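Local structure of chinitase A (3EBV) at residues I79-G84 / D117-N122. The protein probably cleaves internal links of chitin, the deposited chain being the family 18 glycosyl hydrolase barrel of a longer secreted chitinase. Residues are numbered along the deposited sequence; the frame is centred on the assembly and turned at random. Where two conformers were deposited one is given.
Sequences IISVGG and DIDLEN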
loop_
_atom_site.group_PDB
_atom_site.type_symbol
_atom_site.label_atom_id
_atom_site.label_comp_id
_atom_site.label_asym_id
_atom_site.label_seq_id
_atom_site.Cartn_x
_atom_site.Cartn_y
_atom_site.Cartn_z
ATOM N N ILE A 79 3.510 -0.322 9.529
ATOM C CA ILE A 79 4.715 -0.104 8.742
ATOM C C ILE A 79 4.871 1.376 8.418
ATOM O O ILE A 79 3.902 2.134 8.526
ATOM C CB ILE A 79 4.673 -0.973 7.436
ATOM C CG1 ILE A 79 3.499 -0.535 6.534
ATOM C CG2 ILE A 79 4.600 -2.465 7.821
ATOM C CD1 ILE A 79 3.357 -1.424 5.257
ATOM N N ILE A 80 6.089 1.795 8.077
ATOM C CA ILE A 80 6.349 3.178 7.664
ATOM C C ILE A 80 6.312 3.303 6.146
ATOM O O ILE A 80 7.031 2.569 5.457
ATOM C CB ILE A 80 7.694 3.725 8.295
ATOM C CG1 ILE A 80 7.927 5.178 7.957
ATOM C CG2 ILE A 80 8.903 2.843 7.910
ATOM C CD1 ILE A 80 6.866 6.117 8.557
ATOM N N SER A 81 5.524 4.257 5.632
ATOM C CA SER A 81 5.488 4.479 4.179
ATOM C C SER A 81 6.442 5.568 3.801
ATOM O O SER A 81 6.459 6.640 4.433
ATOM C CB SER A 81 4.065 4.811 3.708
ATOM O OG SER A 81 4.026 4.948 2.302
ATOM N N VAL A 82 7.229 5.333 2.755
ATOM C CA VAL A 82 8.148 6.333 2.213
ATOM C C VAL A 82 7.609 6.921 0.920
ATOM O O VAL A 82 7.174 6.163 0.034
ATOM C CB VAL A 82 9.535 5.705 1.945
ATOM C CG1 VAL A 82 10.494 6.752 1.417
ATOM C CG2 VAL A 82 10.069 5.056 3.237
ATOM N N GLY A 83 7.622 8.240 0.785
ATOM C CA GLY A 83 7.232 8.862 -0.475
ATOM C C GLY A 83 6.000 9.699 -0.328
ATOM O O GLY A 83 6.001 10.703 0.398
ATOM N N GLY A 84 4.962 9.306 -1.053
ATOM C CA GLY A 84 3.745 10.086 -1.068
ATOM C C GLY A 84 3.809 11.092 -2.196
ATOM O O GLY A 84 4.877 11.316 -2.789
ATOM N N ASP A 117 6.661 0.471 3.535
ATOM C CA ASP A 117 5.848 0.536 2.295
ATOM C C ASP A 117 6.553 1.470 1.352
ATOM O O ASP A 117 6.973 2.579 1.724
ATOM C CB ASP A 117 4.459 1.105 2.612
ATOM C CG ASP A 117 3.637 1.420 1.343
ATOM O OD1 ASP A 117 3.358 0.442 0.570
ATOM O OD2 ASP A 117 3.295 2.612 1.106
ATOM N N ILE A 118 6.766 1.021 0.116
ATOM C CA ILE A 118 7.421 1.846 -0.881
ATOM C C ILE A 118 6.385 2.583 -1.702
ATOM O O ILE A 118 5.678 1.969 -2.515
ATOM C CB ILE A 118 8.328 0.950 -1.817
ATOM C CG1 ILE A 118 9.272 0.045 -0.971
ATOM C CG2 ILE A 118 9.038 1.811 -2.884
ATOM C CD1 ILE A 118 10.225 0.838 -0.049
ATOM N N ASP A 119 6.335 3.893 -1.523
ATOM C CA ASP A 119 5.377 4.738 -2.209
ATOM C C ASP A 119 6.076 5.974 -2.801
ATOM O O ASP A 119 5.517 7.086 -2.768
ATOM C CB ASP A 119 4.240 5.150 -1.252
ATOM C CG ASP A 119 3.121 5.893 -1.953
ATOM O OD1 ASP A 119 2.960 5.795 -3.195
ATOM O OD2 ASP A 119 2.400 6.614 -1.219
ATOM N N LEU A 120 7.253 5.754 -3.387
ATOM C CA LEU A 120 7.925 6.832 -4.136
ATOM C C LEU A 120 7.097 7.130 -5.397
ATOM O O LEU A 120 6.813 6.225 -6.211
ATOM C CB LEU A 120 9.345 6.435 -4.540
ATOM C CG LEU A 120 10.306 6.012 -3.421
ATOM C CD1 LEU A 120 11.771 5.981 -3.986
ATOM C CD2 LEU A 120 10.193 6.898 -2.259
ATOM N N GLU A 121 6.781 8.408 -5.603
ATOM C CA GLU A 121 6.037 8.823 -6.809
ATOM C C GLU A 121 6.852 9.721 -7.728
ATOM O O GLU A 121 6.326 10.312 -8.695
ATOM C CB GLU A 121 4.705 9.444 -6.393
ATOM C CG GLU A 121 3.913 8.429 -5.570
ATOM C CD GLU A 121 2.496 8.846 -5.282
ATOM O OE1 GLU A 121 2.064 9.927 -5.751
ATOM O OE2 GLU A 121 1.837 8.097 -4.546
ATOM N N ASN A 122 8.144 9.838 -7.403
ATOM C CA ASN A 122 9.052 10.730 -8.138
ATOM C C ASN A 122 10.111 9.931 -8.879
ATOM O O ASN A 122 11.189 10.454 -9.218
ATOM C CB ASN A 122 9.705 11.757 -7.191
ATOM C CG ASN A 122 10.508 11.098 -6.071
ATOM O OD1 ASN A 122 10.143 10.023 -5.578
ATOM N ND2 ASN A 122 11.573 11.772 -5.613
HETATM O O HOH W 1 7.254 10.431 -3.652
#
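The carboxylates of D117, D119 and E121 meet strand 79-84 differently. D117, its CG anti to the backbone N (chi1 171°), is met at its edge: the S81 hydroxyl donates to OD2 on its anti lone pair, OG to OD2 2.7 Å, while Y10 also binds OD2 and T147 holds OD1. CD1 of I79 packs against D117 CB, at the root of the carboxylate, 3.8 Å away. D119 offers a face, over which the G84 amide passes, N lying 4.0 Å from D119 CG without bonding to it; D119 CB meanwhile packs near S81 OG. The E121 carboxylate is laid almost parallel to the G84 carbonyl group, its CD 4.0 Å from G84 C, and Q179 bonds to its OE2. Replacing D117 by an alanine would probably leave the S81 hydroxyl without its acceptor and free the Y10 and T147 hydroxyls to turn.

The strands are parallel neighbours in the family 18 TIM barrel, joined through helix 94-111. They bring the SxGG signature beside the DxDxE end of the DxxDxDxE signature; in relatives the glutamate ending the latter is the catalytic acid. Four backbone bonds run between them, from D117 N to I80 O, V82 N to D117 O, D119 N to V82 O and G84 N to D119 O, the third clearly bent (136° at the hydrogen). At G83 the fit is close enough that a CB would fall 2.0 Å from D119 O. On the sheet face turned away from S81 and D117, V82 and L120 lie side by side, CG1 to CD2 3.7 Å in one of two V82 conformers. Beside G84 and E121, a water accepts from E121 N and lies 2.7 Å from G84 O.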